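Local structure of uncharacterized protein DUF305 (Deinococcus radiodurans R1, 3BT5) at residues Q15-M20 / A63-W68; L21-Q26 / R82-A87. The protein is of unknown function but forms a mostly helical DUF305 domain, probably related to the ferritin-like proteins, present here as a single chain. One frame throughout, in Å; residues are numbered along the deposited sequence. Where two conformers were deposited one is given.

Contact 1. Residues Q15-M20 / A63-W68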
loop_
_atom_site.group_PDB
_atom_site.type_symbol
_atom_site.label_atom_id
_atom_site.label_comp_id
_atom_site.label_asym_id
_atom_site.label_seq_id
_atom_site.Cartn_x
_atom_site.Cartn_y
_atom_site.Cartn_z
ATOM N N GLN A 15 -15.658 2.834 5.298
ATOM C CA GLN A 15 -14.893 1.595 5.378
ATOM C C GLN A 15 -13.743 1.580 4.363
ATOM O O GLN A 15 -12.640 1.094 4.659
ATOM C CB GLN A 15 -15.798 0.391 5.121
ATOM C CG GLN A 15 -14.970 -0.911 4.996
ATOM C CD GLN A 15 -15.799 -2.123 4.597
ATOM O OE1 GLN A 15 -16.142 -2.312 3.432
ATOM N NE2 GLN A 15 -16.139 -2.932 5.573
ATOM N N PHE A 16 -13.995 2.097 3.165
ATOM C CA PHE A 16 -12.960 2.147 2.126
ATOM C C PHE A 16 -11.742 2.922 2.632
ATOM O O PHE A 16 -10.602 2.457 2.544
ATOM C CB PHE A 16 -13.507 2.809 0.855
ATOM C CG PHE A 16 -12.454 3.109 -0.148
ATOM C CD1 PHE A 16 -11.827 2.073 -0.838
ATOM C CD2 PHE A 16 -12.059 4.414 -0.373
ATOM C CE1 PHE A 16 -10.801 2.357 -1.740
ATOM C CE2 PHE A 16 -11.050 4.713 -1.269
ATOM C CZ PHE A 16 -10.428 3.674 -1.969
ATOM N N VAL A 17 -11.969 4.108 3.186
ATOM C CA VAL A 17 -10.856 4.916 3.670
ATOM C C VAL A 17 -10.180 4.251 4.866
ATOM O O VAL A 17 -8.939 4.218 4.953
ATOM C CB VAL A 17 -11.314 6.368 3.950
ATOM C CG1 VAL A 17 -10.165 7.209 4.544
ATOM C CG2 VAL A 17 -11.790 7.005 2.636
ATOM N N GLN A 18 -10.965 3.705 5.792
ATOM C CA GLN A 18 -10.359 3.027 6.943
ATOM C C GLN A 18 -9.464 1.872 6.478
ATOM O O GLN A 18 -8.333 1.692 6.961
ATOM C CB GLN A 18 -11.435 2.485 7.870
ATOM C CG GLN A 18 -12.151 3.580 8.650
ATOM C CD GLN A 18 -13.360 3.027 9.412
ATOM O OE1 GLN A 18 -13.995 2.052 8.976
ATOM N NE2 GLN A 18 -13.709 3.669 10.526
ATOM N N HIS A 19 -9.985 1.060 5.562
ATOM C CA HIS A 19 -9.206 -0.076 5.085
ATOM C C HIS A 19 -7.996 0.346 4.294
ATOM O O HIS A 19 -6.904 -0.251 4.443
ATOM C CB HIS A 19 -10.053 -0.971 4.219
ATOM C CG HIS A 19 -10.986 -1.842 4.994
ATOM N ND1 HIS A 19 -11.961 -2.602 4.379
ATOM C CD2 HIS A 19 -11.080 -2.100 6.318
ATOM C CE1 HIS A 19 -12.623 -3.285 5.300
ATOM N NE2 HIS A 19 -12.115 -2.996 6.485
ATOM N N MET A 20 -8.140 1.366 3.442
ATOM C CA MET A 20 -6.998 1.776 2.625
ATOM C C MET A 20 -5.900 2.394 3.483
ATOM O O MET A 20 -4.720 2.276 3.168
ATOM C CB MET A 20 -7.435 2.747 1.534
ATOM C CG MET A 20 -6.390 2.987 0.500
ATOM S SD MET A 20 -5.855 1.505 -0.410
ATOM C CE MET A 20 -7.387 1.103 -1.258
ATOM N N ALA A 63 -6.844 12.827 7.234
ATOM C CA ALA A 63 -7.598 14.087 7.292
ATOM C C ALA A 63 -9.078 13.835 7.014
ATOM O O ALA A 63 -9.946 14.400 7.661
ATOM C CB ALA A 63 -7.038 15.077 6.297
ATOM N N MET A 64 -9.357 12.960 6.054
ATOM C CA MET A 64 -10.733 12.619 5.723
ATOM C C MET A 64 -11.458 12.014 6.918
ATOM O O MET A 64 -12.581 12.391 7.231
ATOM C CB MET A 64 -10.728 11.606 4.595
ATOM C CG MET A 64 -11.492 12.079 3.427
ATOM S SD MET A 64 -11.360 10.996 2.007
ATOM C CE MET A 64 -10.633 12.121 0.818
ATOM N N LEU A 65 -10.828 11.025 7.553
ATOM C CA LEU A 65 -11.441 10.379 8.692
ATOM C C LEU A 65 -11.637 11.422 9.801
ATOM O O LEU A 65 -12.682 11.460 10.425
ATOM C CB LEU A 65 -10.620 9.205 9.177
ATOM C CG LEU A 65 -10.546 8.025 8.193
ATOM C CD1 LEU A 65 -9.712 6.942 8.863
ATOM C CD2 LEU A 65 -11.940 7.498 7.876
ATOM N N GLY A 66 -10.636 12.261 10.029
ATOM C CA GLY A 66 -10.787 13.325 11.032
ATOM C C GLY A 66 -11.961 14.254 10.745
ATOM O O GLY A 66 -12.757 14.585 11.656
ATOM N N ARG A 67 -12.062 14.712 9.501
ATOM C CA ARG A 67 -13.177 15.600 9.117
ATOM C C ARG A 67 -14.529 14.934 9.281
ATOM O O ARG A 67 -15.519 15.587 9.647
ATOM C CB ARG A 67 -13.047 16.092 7.670
ATOM C CG ARG A 67 -11.879 17.022 7.425
ATOM C CD ARG A 67 -12.009 17.735 6.071
ATOM N NE ARG A 67 -11.955 16.811 4.929
ATOM C CZ ARG A 67 -10.829 16.422 4.334
ATOM N NH1 ARG A 67 -9.654 16.847 4.785
ATOM N NH2 ARG A 67 -10.874 15.599 3.292
ATOM N N TRP A 68 -14.583 13.638 8.982
ATOM C CA TRP A 68 -15.850 12.909 9.041
ATOM C C TRP A 68 -16.190 12.526 10.467
ATOM O O TRP A 68 -17.294 12.036 10.743
ATOM C CB TRP A 68 -15.755 11.624 8.209
ATOM C CG TRP A 68 -15.558 11.872 6.771
ATOM C CD1 TRP A 68 -15.710 13.056 6.099
ATOM C CD2 TRP A 68 -15.175 10.894 5.791
ATOM N NE1 TRP A 68 -15.443 12.878 4.762
ATOM C CE2 TRP A 68 -15.111 11.559 4.545
ATOM C CE3 TRP A 68 -14.869 9.526 5.850
ATOM C CZ2 TRP A 68 -14.770 10.908 3.371
ATOM C CZ3 TRP A 68 -14.508 8.871 4.667
ATOM C CH2 TRP A 68 -14.463 9.559 3.445
#

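Contact 2. Residues L21-Q26 / R82-A87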
loop_
_atom_site.group_PDB
_atom_site.type_symbol
_atom_site.label_atom_id
_atom_site.label_comp_id
_atom_site.label_asym_id
_atom_site.label_seq_id
_atom_site.Cartn_x
_atom_site.Cartn_y
_atom_site.Cartn_z
ATOM N N LEU A 21 -6.278 3.041 4.588
ATOM C CA LEU A 21 -5.262 3.649 5.443
ATOM C C LEU A 21 -4.388 2.531 6.027
ATOM O O LEU A 21 -3.155 2.645 6.059
ATOM C CB LEU A 21 -5.932 4.496 6.524
ATOM C CG LEU A 21 -5.004 5.174 7.534
ATOM C CD1 LEU A 21 -3.995 6.066 6.858
ATOM C CD2 LEU A 21 -5.864 5.987 8.510
ATOM N N GLN A 22 -5.010 1.451 6.479
ATOM C CA GLN A 22 -4.236 0.337 7.017
ATOM C C GLN A 22 -3.445 -0.374 5.910
ATOM O O GLN A 22 -2.308 -0.847 6.111
ATOM C CB GLN A 22 -5.189 -0.670 7.668
ATOM C CG GLN A 22 -5.783 -0.204 8.972
ATOM C CD GLN A 22 -6.592 -1.313 9.621
ATOM O OE1 GLN A 22 -6.138 -2.460 9.727
ATOM N NE2 GLN A 22 -7.801 -0.997 10.011
ATOM N N HIS A 23 -4.046 -0.481 4.740
ATOM C CA HIS A 23 -3.376 -1.129 3.600
ATOM C C HIS A 23 -2.106 -0.339 3.234
ATOM O O HIS A 23 -1.005 -0.908 3.101
ATOM C CB HIS A 23 -4.362 -1.139 2.441
ATOM C CG HIS A 23 -4.065 -2.158 1.382
ATOM N ND1 HIS A 23 -3.158 -1.967 0.356
ATOM C CD2 HIS A 23 -4.593 -3.391 1.192
ATOM C CE1 HIS A 23 -3.126 -3.043 -0.406
ATOM N NE2 HIS A 23 -3.993 -3.920 0.078
ATOM N N HIS A 24 -2.227 0.987 3.110
ATOM C CA HIS A 24 -1.065 1.806 2.818
ATOM C C HIS A 24 -0.017 1.686 3.912
ATOM O O HIS A 24 1.202 1.697 3.619
ATOM C CB HIS A 24 -1.484 3.267 2.706
ATOM C CG HIS A 24 -1.891 3.696 1.327
ATOM N ND1 HIS A 24 -2.684 2.935 0.488
ATOM C CD2 HIS A 24 -1.623 4.846 0.658
ATOM C CE1 HIS A 24 -2.866 3.596 -0.647
ATOM N NE2 HIS A 24 -2.241 4.759 -0.563
ATOM N N ALA A 25 -0.442 1.637 5.171
ATOM C CA ALA A 25 0.532 1.579 6.251
ATOM C C ALA A 25 1.473 0.396 6.085
ATOM O O ALA A 25 2.663 0.475 6.450
ATOM C CB ALA A 25 -0.145 1.516 7.599
ATOM N N GLN A 26 0.963 -0.715 5.547
ATOM C CA GLN A 26 1.826 -1.884 5.421
ATOM C C GLN A 26 2.972 -1.650 4.422
ATOM O O GLN A 26 4.044 -2.259 4.541
ATOM C CB GLN A 26 1.070 -3.142 5.027
ATOM C CG GLN A 26 1.999 -4.357 5.086
ATOM C CD GLN A 26 1.328 -5.617 4.642
ATOM O OE1 GLN A 26 0.968 -5.761 3.477
ATOM N NE2 GLN A 26 1.224 -6.555 5.545
ATOM N N ARG A 82 -4.959 -10.937 3.618
ATOM C CA ARG A 82 -4.393 -11.700 2.502
ATOM C C ARG A 82 -5.196 -11.473 1.221
ATOM O O ARG A 82 -4.620 -11.301 0.137
ATOM C CB ARG A 82 -4.348 -13.188 2.825
ATOM C CG ARG A 82 -3.785 -14.043 1.691
ATOM C CD ARG A 82 -3.323 -15.397 2.202
ATOM N NE ARG A 82 -3.524 -16.445 1.204
ATOM C CZ ARG A 82 -2.718 -16.680 0.174
ATOM N NH1 ARG A 82 -1.627 -15.948 -0.015
ATOM N NH2 ARG A 82 -3.013 -17.658 -0.674
ATOM N N MET A 83 -6.521 -11.466 1.317
ATOM C CA MET A 83 -7.332 -11.195 0.125
ATOM C C MET A 83 -7.105 -9.810 -0.444
ATOM O O MET A 83 -7.181 -9.608 -1.658
ATOM C CB MET A 83 -8.799 -11.361 0.447
ATOM C CG MET A 83 -9.102 -12.773 0.695
ATOM S SD MET A 83 -10.809 -13.020 0.977
ATOM C CE MET A 83 -10.803 -14.797 1.195
ATOM N N MET A 84 -6.863 -8.852 0.438
ATOM C CA MET A 84 -6.526 -7.515 0.028
ATOM C C MET A 84 -5.137 -7.413 -0.592
ATOM O O MET A 84 -4.760 -6.327 -1.020
ATOM C CB MET A 84 -6.636 -6.540 1.200
ATOM C CG MET A 84 -8.042 -6.387 1.783
ATOM S SD MET A 84 -7.890 -5.362 3.249
ATOM C CE MET A 84 -9.575 -5.239 3.818
ATOM N N GLY A 85 -4.406 -8.521 -0.692
ATOM C CA GLY A 85 -3.049 -8.483 -1.244
ATOM C C GLY A 85 -1.990 -8.069 -0.243
ATOM O O GLY A 85 -0.817 -7.937 -0.637
ATOM N N MET A 86 -2.385 -7.848 1.023
ATOM C CA MET A 86 -1.393 -7.539 2.057
ATOM C C MET A 86 -0.489 -8.739 2.340
ATOM O O MET A 86 -0.895 -9.883 2.160
ATOM C CB MET A 86 -2.064 -7.058 3.325
ATOM C CG MET A 86 -2.834 -5.768 3.071
ATOM S SD MET A 86 -3.799 -5.168 4.456
ATOM C CE MET A 86 -2.482 -4.638 5.511
ATOM N N ALA A 87 0.754 -8.473 2.738
ATOM C CA ALA A 87 1.686 -9.528 3.089
ATOM C C ALA A 87 1.322 -10.127 4.439
ATOM O O ALA A 87 0.862 -9.409 5.342
ATOM C CB ALA A 87 3.104 -8.945 3.141
#

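Contact 1. Residues Q15-M20 / A63-W68
Val17 reaches across from helix 11-37 and sets each of its two methyls against a different part of helix 41-68. CG1 lies anti to the backbone N (chi1 177°), which carries it to the branch of Leu65. The two side chains run past each other in opposite senses, the Val17 CG1 methyl lying 3.8 Å from both CG and CD2 of Leu65. CG2 turns to the other side, toward Trp68. Val17 CG2 approaches the six-membered ring of Trp68 obliquely, 3.8 Å from CH2 and nearly as close to CZ3. In one of its two conformers Met64 also brings SD to Val17 CG2, a contact to be read with caution. No hydrogen bond crosses the contact; it is a small, apolar patch of helix packing. Gln18 widens it with the aliphatic part of its chain: Gln18 CG rests 4.0 Å from Leu65 CD2, the two side chains crossing at about a right angle. Beyond CG the glutamine stays extended and leads its amide away from the leucine, where NE2 donates a hydrogen bond to the carbonyl oxygen of Pro71. The indole, too, has its polar partner outside, since Trp68 NE1 bonds to Glu133, whose carboxylate also forms a salt bridge with Arg67. The short axes come within 10.3 Å and run antiparallel at 139°, Val17 standing opposite Leu65 with 7.4 Å between their CA atoms. That direction fits the two long helices of a helical hairpin, helix 41-68 following helix 11-37 directly. Helix 132-158 lies beside Met64 and Trp68, which touch Glu133 and Val134 respectively, while Phe16 of helix 11-37 packs on Thr122 of helix 100-122.

Contact 2. Residues L21-Q26 / R82-A87
His23 NE2 donates a 2.8 Å hydrogen bond to the carbonyl oxygen of Met84, nearly straight at 171° and with the oxygen close to the imidazole plane. The nitrogen nevertheless sits above the plane of the Met84 carbonyl. The acceptor belongs to a Schellman motif that ends helix 78-83, with Gly85 taking the positive phi and its N bonding back to Arg82 O; the histidine thus ties this turn to helix 11-37. One turn further along that helix, the extended Gln26 side chain presents its amide to the backbone of Ala87. Gln26 OE1 accepts from Ala87 N at 2.8 Å and its NE2 donates to Ala87 O at 2.9 Å, two bonds that fix the rotation of the amide. A leucine here would probably leave both Ala87 backbone groups without these mates and let the chain after the turn shift away from the helix. Met86 fills the space between the two polar anchors, its side chain crossing the imidazole obliquely, with CG 3.5 Å from His23 CD2. On the helix 100-122 side, His114 meets the His23 ring and bonds to His23 O. The bend at the end of Met86 (chi3 71°) brings its CE methyl to 3.8 Å from Gln22 O and 3.9 Å from Gln26 CB.

Contacts 1 and 2 sit on adjoining segments of helix 11-37, their centres 15 Å apart. Along the chain their segments alternate: 15-20 and 21-26 come first, then 63-68 near the end of helix 41-68, then 82-87 where helix 78-83 runs out. The first helix therefore serves two partners, a neighbouring long helix in contact 1 and the connecting region after it in contact 2. They also touch: Leu65 CD1 packs on Leu21 CD2 at 4.0 Å, and His19 ND1 lies 3.6 Å from Met84 CE. Contact 1 pairs the two long helices, and contact 2 joins the end of helix 78-83 and its turn to the first of them, consistent with a ferritin-like architecture.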